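Local atomic coordinates of AlyQ (Persicobacter sp. CCB-QB2, PDB entry 5XNR), a protein that probably cleaves alginate by beta-elimination through its alginate lyase domain, which is joined to a CBM32 carbohydrate-binding domain. Residues W161-P166 against E181-N186. Residues are numbered along the deposited sequence; the frame is centred on the assembly and turned at random.
Sequences WKITYP and EYWFVN
I163 and P166 each set an aliphatic carbon over the face of an aromatic ring, giving two CH-pi contacts. I163 CD1 lies 3.7 Å from the centroid of the five-membered ring of W183, 17° off the ring normal. Its CG1 is anti to the backbone N (chi1 -159°), and this extended chain carries CD1 across to the indole. P166 CD sits 3.6 Å from the centroid of the Y182 ring. CG and CB of the same proline follow the ring toward CE1. The opposite face of Y182 is covered by CG of its neighbour E181, so the phenol is held between two aliphatic groups.

The lyase domain is a beta-sandwich of the concanavalin clan. Strands 161-164 and 183-185 belong to different sheets, and no hydrogen bond joins the two segments. Side chains alone bridge them.

Y165 fills the middle by van der Waals contact. Its CD1 is 3.5 Å from Y182 CB, and the two phenol planes meet obliquely at 37°. W183 CB approaches the edge of the Y165 ring, 4.0 Å from CE1. The hydroxyl of Y165 lies 3.6 Å from W183 CE3 and hydrogen-bonds to N180 ND2, which secures its buried polar end.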
ATOM      1  N   TRP A 161      19.175 -13.118   6.961  1.00 34.01           N
ATOM      2  CA  TRP A 161      19.285 -11.715   7.337  1.00 33.43           C
ATOM      3  C   TRP A 161      19.450 -11.592   8.858  1.00 34.20           C
ATOM      4  O   TRP A 161      19.121 -12.507   9.636  1.00 34.28           O
ATOM      5  CB  TRP A 161      18.053 -10.948   6.839  1.00 31.67           C
ATOM      6  CG  TRP A 161      17.810 -11.124   5.374  1.00 32.07           C
ATOM      7  CD1 TRP A 161      17.089 -12.112   4.761  1.00 35.87           C
ATOM      8  CD2 TRP A 161      18.358 -10.323   4.319  1.00 30.74           C
ATOM      9  NE1 TRP A 161      17.124 -11.962   3.402  1.00 32.70           N
ATOM     10  CE2 TRP A 161      17.893 -10.870   3.103  1.00 31.84           C
ATOM     11  CE3 TRP A 161      19.178  -9.200   4.288  1.00 29.34           C
ATOM     12  CZ2 TRP A 161      18.225 -10.320   1.873  1.00 29.96           C
ATOM     13  CZ3 TRP A 161      19.499  -8.653   3.072  1.00 29.06           C
ATOM     14  CH2 TRP A 161      19.038  -9.213   1.884  1.00 30.99           C
ATOM     15  N   LYS A 162      19.998 -10.452   9.243  1.00 35.66           N
ATOM     16  CA  LYS A 162      19.938  -9.928  10.598  1.00 36.06           C
ATOM     17  C   LYS A 162      19.335  -8.530  10.521  1.00 33.61           C
ATOM     18  O   LYS A 162      19.444  -7.877   9.496  1.00 31.15           O
ATOM     19  CB  LYS A 162      21.326  -9.828  11.234  1.00 37.27           C
ATOM     20  CG  LYS A 162      22.226  -8.761  10.622  1.00 42.04           C
ATOM     21  CD  LYS A 162      23.630  -8.741  11.173  1.00 43.86           C
ATOM     22  CE  LYS A 162      23.954  -7.499  11.967  1.00 46.98           C
ATOM     23  NZ  LYS A 162      25.422  -7.345  12.081  1.00 47.90           N
ATOM     24  N   ILE A 163      18.743  -8.081  11.617  1.00 34.96           N
ATOM     25  CA  ILE A 163      18.164  -6.750  11.688  1.00 33.10           C
ATOM     26  C   ILE A 163      18.965  -5.874  12.665  1.00 35.53           C
ATOM     27  O   ILE A 163      19.550  -6.357  13.659  1.00 31.80           O
ATOM     28  CB  ILE A 163      16.685  -6.828  12.089  1.00 33.03           C
ATOM     29  CG1 ILE A 163      15.937  -5.564  11.676  1.00 32.88           C
ATOM     30  CG2 ILE A 163      16.511  -7.115  13.579  1.00 35.43           C
ATOM     31  CD1 ILE A 163      14.436  -5.759  11.585  1.00 32.07           C
ATOM     32  N   THR A 164      18.996  -4.579  12.332  1.00 35.98           N
ATOM     33  CA  THR A 164      19.503  -3.547  13.197  1.00 34.80           C
ATOM     34  C   THR A 164      18.356  -2.582  13.499  1.00 33.70           C
ATOM     35  O   THR A 164      17.692  -2.098  12.606  1.00 35.10           O
ATOM     36  CB  THR A 164      20.716  -2.834  12.585  1.00 37.08           C
ATOM     37  OG1 THR A 164      21.772  -3.780  12.402  1.00 43.63           O
ATOM     38  CG2 THR A 164      21.237  -1.715  13.459  1.00 36.43           C
ATOM     39  N   TYR A 165      18.132  -2.319  14.776  1.00 33.40           N
ATOM     40  CA  TYR A 165      16.987  -1.548  15.201  1.00 31.95           C
ATOM     41  C   TYR A 165      17.457  -0.112  15.465  1.00 30.50           C
ATOM     42  O   TYR A 165      18.647   0.136  15.594  1.00 29.87           O
ATOM     43  CB  TYR A 165      16.342  -2.180  16.448  1.00 34.62           C
ATOM     44  CG  TYR A 165      15.637  -3.503  16.254  1.00 33.57           C
ATOM     45  CD1 TYR A 165      14.453  -3.584  15.530  1.00 33.65           C
ATOM     46  CD2 TYR A 165      16.149  -4.679  16.790  1.00 32.67           C
ATOM     47  CE1 TYR A 165      13.798  -4.792  15.337  1.00 32.60           C
ATOM     48  CE2 TYR A 165      15.498  -5.896  16.626  1.00 32.76           C
ATOM     49  CZ  TYR A 165      14.329  -5.955  15.877  1.00 34.62           C
ATOM     50  OH  TYR A 165      13.681  -7.144  15.694  1.00 33.03           O
ATOM     51  N   PRO A 166      16.512   0.821  15.589  1.00 30.51           N
ATOM     52  CA  PRO A 166      16.756   2.214  15.951  1.00 33.27           C
ATOM     53  C   PRO A 166      17.330   2.443  17.352  1.00 34.21           C
ATOM     54  O   PRO A 166      17.898   3.489  17.583  1.00 40.65           O
ATOM     55  CB  PRO A 166      15.364   2.851  15.910  1.00 33.96           C
ATOM     56  CG  PRO A 166      14.667   2.073  14.821  1.00 33.89           C
ATOM     57  CD  PRO A 166      15.119   0.663  15.135  1.00 33.10           C
ATOM     58  N   GLU A 181       7.864  -2.787  17.864  1.00 35.85           N
ATOM     59  CA  GLU A 181       7.455  -1.435  17.443  1.00 36.39           C
ATOM     60  C   GLU A 181       8.291  -0.968  16.248  1.00 33.45           C
ATOM     61  O   GLU A 181       7.947   0.008  15.637  1.00 36.86           O
ATOM     62  CB  GLU A 181       7.628  -0.408  18.565  1.00 41.61           C
ATOM     63  CG  GLU A 181       9.094  -0.092  18.867  1.00 44.00           C
ATOM     64  CD  GLU A 181       9.368   0.942  19.950  1.00 43.46           C
ATOM     65  OE1 GLU A 181       8.794   2.041  19.841  1.00 40.41           O
ATOM     66  OE2 GLU A 181      10.203   0.650  20.878  1.00 47.09           O
ATOM     67  N   TYR A 182       9.392  -1.641  15.968  1.00 33.23           N
ATOM     68  CA  TYR A 182      10.290  -1.286  14.865  1.00 34.10           C
ATOM     69  C   TYR A 182      10.087  -2.214  13.645  1.00 33.65           C
ATOM     70  O   TYR A 182      10.336  -1.802  12.500  1.00 34.40           O
ATOM     71  CB  TYR A 182      11.737  -1.357  15.353  1.00 32.69           C
ATOM     72  CG  TYR A 182      12.081  -0.476  16.530  1.00 31.15           C
ATOM     73  CD1 TYR A 182      11.772   0.872  16.527  1.00 31.73           C
ATOM     74  CD2 TYR A 182      12.783  -0.971  17.613  1.00 31.54           C
ATOM     75  CE1 TYR A 182      12.103   1.698  17.587  1.00 33.84           C
ATOM     76  CE2 TYR A 182      13.141  -0.159  18.682  1.00 33.16           C
ATOM     77  CZ  TYR A 182      12.802   1.186  18.667  1.00 35.40           C
ATOM     78  OH  TYR A 182      13.144   2.006  19.707  1.00 38.16           O
ATOM     79  N   TRP A 183       9.637  -3.449  13.875  1.00 32.40           N
ATOM     80  CA  TRP A 183       9.514  -4.488  12.839  1.00 30.43           C
ATOM     81  C   TRP A 183       8.272  -5.331  13.130  1.00 29.87           C
ATOM     82  O   TRP A 183       8.313  -6.151  14.060  1.00 26.15           O
ATOM     83  CB  TRP A 183      10.764  -5.373  12.859  1.00 31.31           C
ATOM     84  CG  TRP A 183      10.909  -6.351  11.733  1.00 30.82           C
ATOM     85  CD1 TRP A 183      10.718  -6.125  10.398  1.00 33.44           C
ATOM     86  CD2 TRP A 183      11.400  -7.695  11.837  1.00 30.48           C
ATOM     87  NE1 TRP A 183      11.030  -7.242   9.672  1.00 32.08           N
ATOM     88  CE2 TRP A 183      11.457  -8.220  10.529  1.00 32.01           C
ATOM     89  CE3 TRP A 183      11.789  -8.507  12.908  1.00 32.21           C
ATOM     90  CZ2 TRP A 183      11.868  -9.526  10.270  1.00 31.11           C
ATOM     91  CZ3 TRP A 183      12.190  -9.804  12.652  1.00 32.67           C
ATOM     92  CH2 TRP A 183      12.244 -10.297  11.347  1.00 31.19           C
ATOM     93  N   PHE A 184       7.207  -5.147  12.352  1.00 28.78           N
ATOM     94  CA  PHE A 184       5.962  -5.855  12.592  1.00 31.12           C
ATOM     95  C   PHE A 184       5.193  -6.073  11.296  1.00 29.20           C
ATOM     96  O   PHE A 184       5.414  -5.401  10.327  1.00 31.84           O
ATOM     97  CB  PHE A 184       5.067  -5.058  13.545  1.00 34.70           C
ATOM     98  CG  PHE A 184       4.865  -3.619  13.150  1.00 31.82           C
ATOM     99  CD1 PHE A 184       5.821  -2.666  13.451  1.00 31.32           C
ATOM    100  CD2 PHE A 184       3.733  -3.229  12.455  1.00 35.69           C
ATOM    101  CE1 PHE A 184       5.642  -1.337  13.098  1.00 31.36           C
ATOM    102  CE2 PHE A 184       3.546  -1.897  12.097  1.00 37.64           C
ATOM    103  CZ  PHE A 184       4.502  -0.951  12.425  1.00 35.18           C
ATOM    104  N   VAL A 185       4.240  -6.989  11.353  1.00 32.78           N
ATOM    105  CA  VAL A 185       3.368  -7.306  10.222  1.00 33.41           C
ATOM    106  C   VAL A 185       2.254  -6.256  10.128  1.00 31.64           C
ATOM    107  O   VAL A 185       1.645  -5.890  11.123  1.00 34.50           O
ATOM    108  CB  VAL A 185       2.800  -8.734  10.346  1.00 32.75           C
ATOM    109  CG1 VAL A 185       1.794  -9.037   9.242  1.00 33.33           C
ATOM    110  CG2 VAL A 185       3.907  -9.786  10.365  1.00 35.08           C
ATOM    111  N   ASN A 186       1.956  -5.805   8.924  1.00 33.44           N
ATOM    112  CA  ASN A 186       0.904  -4.782   8.742  1.00 37.02           C
ATOM    113  C   ASN A 186      -0.470  -5.414   9.027  1.00 40.16           C
ATOM    114  O   ASN A 186      -0.577  -6.599   9.364  1.00 37.91           O
ATOM    115  CB  ASN A 186       0.948  -4.162   7.339  1.00 35.81           C
ATOM    116  CG  ASN A 186       0.730  -5.178   6.239  1.00 34.05           C
ATOM    117  OD1 ASN A 186       0.851  -6.383   6.480  1.00 35.87           O
ATOM    118  ND2 ASN A 186       0.434  -4.712   5.036  1.00 27.02           N
TER